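Local coordinates for protein AT-less polyketide synthase (PDB 4QYR) that supplies a ketosynthase domain to the isomigrastatin assembly line and, like its family, probably extends carrier-bound acyl chains by carbon-carbon bond formation, at residues Val12-Arg17 with Ala257-Val262; Ala179-Val184 with Arg263-Asn268. One frame throughout, in Å; residues are numbered along the deposited sequence.

Interaction 1: Val12-Arg17 with Ala257-Val262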
ATOM      1  N   VAL A  12      15.857   8.156  13.145  1.00 34.85           N
ATOM      2  CA  VAL A  12      17.144   7.808  13.740  1.00 36.57           C
ATOM      3  C   VAL A  12      18.232   7.441  12.754  1.00 35.64           C
ATOM      4  O   VAL A  12      19.347   7.119  13.168  1.00 38.96           O
ATOM      5  CB  VAL A  12      17.019   6.612  14.690  1.00 36.07           C
ATOM      6  CG1 VAL A  12      16.070   6.914  15.831  1.00 32.38           C
ATOM      7  CG2 VAL A  12      16.569   5.400  13.902  1.00 27.84           C
ATOM      8  N   GLY A  13      17.915   7.446  11.467  1.00 34.29           N
ATOM      9  CA  GLY A  13      18.920   7.135  10.466  1.00 31.48           C
ATOM     10  C   GLY A  13      18.394   7.515   9.115  1.00 29.82           C
ATOM     11  O   GLY A  13      17.177   7.477   8.885  1.00 29.84           O
ATOM     12  N   ALA A  14      19.287   7.884   8.209  1.00 26.64           N
ATOM     13  CA  ALA A  14      18.814   8.361   6.920  1.00 26.14           C
ATOM     14  C   ALA A  14      19.821   8.205   5.808  1.00 32.41           C
ATOM     15  O   ALA A  14      21.036   8.222   6.040  1.00 37.22           O
ATOM     16  CB  ALA A  14      18.403   9.805   7.034  1.00 26.68           C
ATOM     17  N   ALA A  15      19.312   8.067   4.589  1.00 25.93           N
ATOM     18  CA  ALA A  15      20.170   8.034   3.407  1.00 28.25           C
ATOM     19  C   ALA A  15      19.405   8.442   2.166  1.00 30.48           C
ATOM     20  O   ALA A  15      18.188   8.234   2.073  1.00 32.09           O
ATOM     21  CB  ALA A  15      20.764   6.655   3.214  1.00 26.42           C
ATOM     22  N   GLY A  16      20.117   9.006   1.199  1.00 31.90           N
ATOM     23  CA  GLY A  16      19.504   9.315  -0.080  1.00 33.83           C
ATOM     24  C   GLY A  16      20.457   9.499  -1.241  1.00 35.35           C
ATOM     25  O   GLY A  16      21.613   9.864  -1.055  1.00 39.25           O
ATOM     26  N   ARG A  17      19.964   9.236  -2.445  1.00 28.38           N
ATOM     27  CA  ARG A  17      20.674   9.598  -3.659  1.00 29.81           C
ATOM     28  C   ARG A  17      19.731  10.412  -4.514  1.00 34.49           C
ATOM     29  O   ARG A  17      18.594  10.001  -4.756  1.00 31.61           O
ATOM     30  CB  ARG A  17      21.164   8.365  -4.416  1.00 33.44           C
ATOM     31  CG  ARG A  17      22.066   7.461  -3.585  1.00 33.90           C
ATOM     32  CD  ARG A  17      22.508   6.266  -4.378  1.00 35.93           C
ATOM     33  NE  ARG A  17      23.052   6.665  -5.668  1.00 40.49           N
ATOM     34  CZ  ARG A  17      23.447   5.807  -6.605  1.00 48.00           C
ATOM     35  NH1 ARG A  17      23.343   4.495  -6.401  1.00 44.15           N
ATOM     36  NH2 ARG A  17      23.945   6.258  -7.753  1.00 56.11           N
ATOM     37  N   ALA A 257      21.273   8.536  17.285  1.00 44.44           N
ATOM     38  CA  ALA A 257      21.531   9.873  16.750  1.00 41.49           C
ATOM     39  C   ALA A 257      20.327  10.394  15.956  1.00 44.07           C
ATOM     40  O   ALA A 257      20.147  10.065  14.785  1.00 45.28           O
ATOM     41  CB  ALA A 257      22.756   9.855  15.887  1.00 41.18           C
ATOM     42  N   ILE A 258      19.512  11.221  16.599  1.00 45.00           N
ATOM     43  CA  ILE A 258      18.224  11.614  16.043  1.00 41.59           C
ATOM     44  C   ILE A 258      18.310  12.745  15.019  1.00 43.19           C
ATOM     45  O   ILE A 258      18.939  13.781  15.258  1.00 44.71           O
ATOM     46  CB  ILE A 258      17.270  12.011  17.177  1.00 39.03           C
ATOM     47  CG1 ILE A 258      17.127  10.833  18.144  1.00 39.83           C
ATOM     48  CG2 ILE A 258      15.946  12.425  16.624  1.00 37.80           C
ATOM     49  CD1 ILE A 258      16.314  11.117  19.354  1.00 41.23           C
ATOM     50  N   TRP A 259      17.683  12.525  13.868  1.00 35.89           N
ATOM     51  CA  TRP A 259      17.647  13.520  12.815  1.00 35.43           C
ATOM     52  C   TRP A 259      16.542  14.523  13.076  1.00 38.42           C
ATOM     53  O   TRP A 259      16.681  15.718  12.794  1.00 40.36           O
ATOM     54  CB  TRP A 259      17.410  12.872  11.469  1.00 33.96           C
ATOM     55  CG  TRP A 259      18.584  12.225  10.884  1.00 34.17           C
ATOM     56  CD1 TRP A 259      19.083  11.001  11.194  1.00 37.95           C
ATOM     57  CD2 TRP A 259      19.402  12.740   9.839  1.00 40.10           C
ATOM     58  NE1 TRP A 259      20.182  10.727  10.420  1.00 41.19           N
ATOM     59  CE2 TRP A 259      20.398  11.781   9.577  1.00 39.25           C
ATOM     60  CE3 TRP A 259      19.395  13.924   9.106  1.00 44.61           C
ATOM     61  CZ2 TRP A 259      21.378  11.967   8.622  1.00 44.66           C
ATOM     62  CZ3 TRP A 259      20.377  14.116   8.156  1.00 49.95           C
ATOM     63  CH2 TRP A 259      21.352  13.139   7.918  1.00 51.11           C
ATOM     64  N   GLY A 260      15.435  14.014  13.602  1.00 36.75           N
ATOM     65  CA  GLY A 260      14.259  14.816  13.848  1.00 35.21           C
ATOM     66  C   GLY A 260      13.145  13.992  14.454  1.00 34.91           C
ATOM     67  O   GLY A 260      13.221  12.768  14.550  1.00 36.93           O
ATOM     68  N   VAL A 261      12.094  14.677  14.863  1.00 35.43           N
ATOM     69  CA  VAL A 261      10.941  14.034  15.441  1.00 35.47           C
ATOM     70  C   VAL A 261       9.734  14.297  14.554  1.00 39.57           C
ATOM     71  O   VAL A 261       9.571  15.408  14.048  1.00 40.49           O
ATOM     72  CB  VAL A 261      10.681  14.563  16.853  1.00 38.96           C
ATOM     73  CG1 VAL A 261       9.399  13.998  17.425  1.00 39.79           C
ATOM     74  CG2 VAL A 261      11.847  14.238  17.743  1.00 41.08           C
ATOM     75  N   VAL A 262       8.899  13.281  14.347  1.00 41.39           N
ATOM     76  CA  VAL A 262       7.622  13.483  13.676  1.00 32.93           C
ATOM     77  C   VAL A 262       6.527  13.799  14.679  1.00 41.12           C
ATOM     78  O   VAL A 262       6.088  12.910  15.414  1.00 43.51           O
ATOM     79  CB  VAL A 262       7.218  12.259  12.898  1.00 31.59           C
ATOM     80  CG1 VAL A 262       5.905  12.521  12.161  1.00 31.08           C
ATOM     81  CG2 VAL A 262       8.336  11.868  11.967  1.00 30.58           C
TER
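The CA atoms of Val12 and Ile258 come nearest each other, 4.6 Å apart, and from Ala15 on the strand leaves Ala257-Val262. Val12 O and Ala257 O face each other at 3.5 Å as two acceptors; Arg592 donates to the latter through NH2.

Trp259 carries the contact. With CG opposite its carbonyl carbon (chi1 -78°), the indole lies roughly along 12-17. Its CD1 is 3.8 Å from Gly13 N, and the carbonyl carbon of Val12 sits at the ring edge, near its plane. The backbone kinks at Val12, whose psi is far from extended. Two residues on, Ala14 directs its methyl at the indole and sets it over one face, CB 4.0 Å from the centroid of the five-membered ring of Trp259 and 20° off its normal, a CH-pi contact for which so short a side chain is well suited.

Strands 9-17 and 260-269 are antiparallel neighbours, and their pairing joins the sheets of the two halves of the thiolase fold; a backbone bond between Trp259 and Ile11 belongs to it. The psi of -37° at Trp259 turns the chain. Asn105 joins the two sides, since its OD1 accepts from both Ala14 N and Trp259 NE1; the indole's single polar atom is thereby satisfied in a buried setting. Leu364, Leu367 and Leu368 of helix 358-372 pack around Ala14 and the indole, while Arg592, reaching in from late in the chain, adds a cation-pi contact to Trp259.

Interaction 2: Ala179-Val184 with Arg263-Asn268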
ATOM      1  N   ALA A 179       4.283   6.610   2.937  1.00 24.28           N
ATOM      2  CA  ALA A 179       5.117   5.608   3.573  1.00 23.52           C
ATOM      3  C   ALA A 179       5.467   6.038   4.978  1.00 24.17           C
ATOM      4  O   ALA A 179       5.161   5.352   5.950  1.00 26.10           O
ATOM      5  CB  ALA A 179       6.383   5.388   2.774  1.00 25.68           C
ATOM      6  N   LEU A 180       6.119   7.187   5.069  1.00 21.45           N
ATOM      7  CA  LEU A 180       6.518   7.736   6.353  1.00 21.85           C
ATOM      8  C   LEU A 180       5.332   7.752   7.302  1.00 25.51           C
ATOM      9  O   LEU A 180       5.458   7.420   8.473  1.00 36.14           O
ATOM     10  CB  LEU A 180       7.073   9.135   6.171  1.00 19.67           C
ATOM     11  CG  LEU A 180       7.617   9.811   7.416  1.00 21.91           C
ATOM     12  CD1 LEU A 180       8.707   8.968   8.025  1.00 21.04           C
ATOM     13  CD2 LEU A 180       8.138  11.199   7.082  1.00 22.13           C
ATOM     14  N   HIS A 181       4.163   8.088   6.773  1.00 22.96           N
ATOM     15  CA  HIS A 181       2.965   8.203   7.590  1.00 28.71           C
ATOM     16  C   HIS A 181       2.492   6.834   8.092  1.00 32.91           C
ATOM     17  O   HIS A 181       2.045   6.698   9.231  1.00 37.80           O
ATOM     18  CB  HIS A 181       1.850   8.907   6.800  1.00 21.73           C
ATOM     19  CG  HIS A 181       0.506   8.816   7.447  1.00 23.54           C
ATOM     20  ND1 HIS A 181       0.131   9.610   8.506  1.00 27.10           N
ATOM     21  CD2 HIS A 181      -0.552   8.007   7.196  1.00 27.13           C
ATOM     22  CE1 HIS A 181      -1.097   9.298   8.881  1.00 27.80           C
ATOM     23  NE2 HIS A 181      -1.532   8.323   8.106  1.00 27.86           N
ATOM     24  N   ARG A 182       2.589   5.830   7.233  1.00 32.92           N
ATOM     25  CA  ARG A 182       2.092   4.515   7.555  1.00 35.27           C
ATOM     26  C   ARG A 182       3.015   3.883   8.573  1.00 32.97           C
ATOM     27  O   ARG A 182       2.570   3.229   9.525  1.00 34.42           O
ATOM     28  CB  ARG A 182       1.980   3.665   6.288  1.00 44.54           C
ATOM     29  CG  ARG A 182       1.319   2.287   6.453  1.00 61.35           C
ATOM     30  CD  ARG A 182       0.036   2.283   7.297  1.00 72.85           C
ATOM     31  NE  ARG A 182      -0.822   3.428   7.017  1.00 81.32           N
ATOM     32  CZ  ARG A 182      -1.507   3.585   5.892  1.00 85.26           C
ATOM     33  NH1 ARG A 182      -2.264   4.661   5.721  1.00 85.89           N
ATOM     34  NH2 ARG A 182      -1.428   2.666   4.941  1.00 86.45           N
ATOM     35  N   ALA A 183       4.309   4.102   8.381  1.00 27.10           N
ATOM     36  CA  ALA A 183       5.295   3.616   9.332  1.00 22.54           C
ATOM     37  C   ALA A 183       5.051   4.265  10.685  1.00 26.63           C
ATOM     38  O   ALA A 183       5.152   3.595  11.723  1.00 32.01           O
ATOM     39  CB  ALA A 183       6.684   3.899   8.851  1.00 18.89           C
ATOM     40  N   VAL A 184       4.712   5.558  10.689  1.00 21.84           N
ATOM     41  CA  VAL A 184       4.525   6.231  11.964  1.00 24.02           C
ATOM     42  C   VAL A 184       3.299   5.685  12.693  1.00 29.91           C
ATOM     43  O   VAL A 184       3.350   5.452  13.899  1.00 35.12           O
ATOM     44  CB  VAL A 184       4.417   7.757  11.810  1.00 24.08           C
ATOM     45  CG1 VAL A 184       3.803   8.369  13.051  1.00 24.45           C
ATOM     46  CG2 VAL A 184       5.800   8.350  11.624  1.00 25.11           C
ATOM     47  N   ARG A 263       6.097  15.059  14.718  1.00 40.16           N
ATOM     48  CA  ARG A 263       5.111  15.511  15.704  1.00 44.94           C
ATOM     49  C   ARG A 263       3.682  15.237  15.260  1.00 40.72           C
ATOM     50  O   ARG A 263       2.833  14.883  16.066  1.00 43.25           O
ATOM     51  CB  ARG A 263       5.278  17.006  15.993  1.00 50.55           C
ATOM     52  CG  ARG A 263       6.357  17.339  17.018  1.00 55.96           C
ATOM     53  CD  ARG A 263       6.067  16.737  18.391  1.00 57.72           C
ATOM     54  NE  ARG A 263       7.266  16.738  19.229  1.00 59.56           N
ATOM     55  CZ  ARG A 263       7.409  15.992  20.317  1.00 63.43           C
ATOM     56  NH1 ARG A 263       8.536  16.038  21.026  1.00 63.36           N
ATOM     57  NH2 ARG A 263       6.421  15.180  20.690  1.00 65.45           N
ATOM     58  N   GLY A 264       3.427  15.408  13.971  1.00 37.55           N
ATOM     59  CA  GLY A 264       2.124  15.122  13.414  1.00 38.67           C
ATOM     60  C   GLY A 264       2.198  14.639  11.985  1.00 39.10           C
ATOM     61  O   GLY A 264       3.214  14.793  11.305  1.00 40.98           O
ATOM     62  N   SER A 265       1.091  14.090  11.508  1.00 36.58           N
ATOM     63  CA  SER A 265       1.115  13.344  10.267  1.00 32.58           C
ATOM     64  C   SER A 265      -0.302  12.986   9.856  1.00 34.55           C
ATOM     65  O   SER A 265      -1.052  12.439  10.661  1.00 39.49           O
ATOM     66  CB  SER A 265       1.965  12.090  10.467  1.00 33.87           C
ATOM     67  OG  SER A 265       1.661  11.077   9.537  1.00 34.94           O
ATOM     68  N   ALA A 266      -0.678  13.290   8.616  1.00 30.60           N
ATOM     69  CA  ALA A 266      -2.029  12.957   8.147  1.00 32.24           C
ATOM     70  C   ALA A 266      -2.044  12.611   6.671  1.00 29.86           C
ATOM     71  O   ALA A 266      -1.185  13.079   5.932  1.00 31.81           O
ATOM     72  CB  ALA A 266      -2.990  14.115   8.423  1.00 32.25           C
ATOM     73  N   GLU A 267      -3.012  11.795   6.246  1.00 29.90           N
ATOM     74  CA  GLU A 267      -3.255  11.556   4.817  1.00 33.37           C
ATOM     75  C   GLU A 267      -4.752  11.566   4.547  1.00 32.43           C
ATOM     76  O   GLU A 267      -5.543  11.289   5.435  1.00 35.36           O
ATOM     77  CB  GLU A 267      -2.642  10.230   4.345  1.00 34.49           C
ATOM     78  CG  GLU A 267      -3.552   9.042   4.555  1.00 45.46           C
ATOM     79  CD  GLU A 267      -3.030   7.731   3.950  1.00 55.60           C
ATOM     80  OE1 GLU A 267      -2.864   6.750   4.718  1.00 57.80           O
ATOM     81  OE2 GLU A 267      -2.808   7.663   2.718  1.00 58.55           O
ATOM     82  N   ASN A 268      -5.139  11.919   3.330  1.00 30.37           N
ATOM     83  CA  ASN A 268      -6.552  11.945   2.947  1.00 31.38           C
ATOM     84  C   ASN A 268      -6.661  11.932   1.445  1.00 31.28           C
ATOM     85  O   ASN A 268      -5.654  11.944   0.762  1.00 32.76           O
ATOM     86  CB  ASN A 268      -7.282  13.163   3.527  1.00 37.19           C
ATOM     87  CG  ASN A 268      -7.004  14.474   2.765  1.00 39.80           C
ATOM     88  OD1 ASN A 268      -6.121  14.556   1.905  1.00 32.18           O
ATOM     89  ND2 ASN A 268      -7.752  15.520   3.123  1.00 34.35           N
TER
HETATM   90  O   HOH W   1      -3.819   7.347   7.272  1.00 24.79           O
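His181 and Ser265 meet where helix 179-184 crosses strand 263-268, their axes 8.4 Å apart and inclined at 116°. The close-packed part is the imidazole. Its CG lies anti to the backbone N (chi1 168°), which carries the ring down to the strand, and ND1 donates to Ser265 OG almost straight, at 168°; the modelled 2.4 Å is too short to be taken literally. One ring face lies over the peptide between Ala266 and Glu267, Ala266 C standing 4.0 Å above the plane. Strand alternation turns Ser265 and Glu267 to this helix and Ala266 to helix 281-291.

Beyond the ring the contact is looser and wetter. A water 2.6 Å from His181 NE2 appears to donate to Glu267 OE1, though that oxygen is less surely placed. Arg182, bent at chi2 and chi3, brings its guanidinium to Glu267, but their modelled contact is a clash and this salt bridge is doubtful in detail. Arg182 also pairs with Glu185 and, less surely, with Glu167 of the second subunit, whose Arg191 donates to Glu267 O. The arrangement is that of the helix which in ketosynthases follows the nucleophilic cysteine, sandwiched between the two sheets of the thiolase fold beside the dimer interface.

In the fold
Strand 260-269 serves both contacts: its start and the residues before it meet strand 9-17 in interaction 1, and its later part lies against helix 175-189 in interaction 2. The centres are 15 Å apart, and the two join directly where Val262 CG1 packs on Val184 CG2 at 4.2 Å. At the start of 263-268, Arg263 and Gly264 form a classic beta bulge opposite Val433, interrupting the strand's regular pairing. Interaction 1 sits deep, its centre about 7 Å from the chain's centre; interaction 2, with its centre about 16 Å out, reaches the second subunit. There an acetate, probably from the crystallisation liquor, is modelled beside Arg182, implausibly close, so its exact place is doubtful.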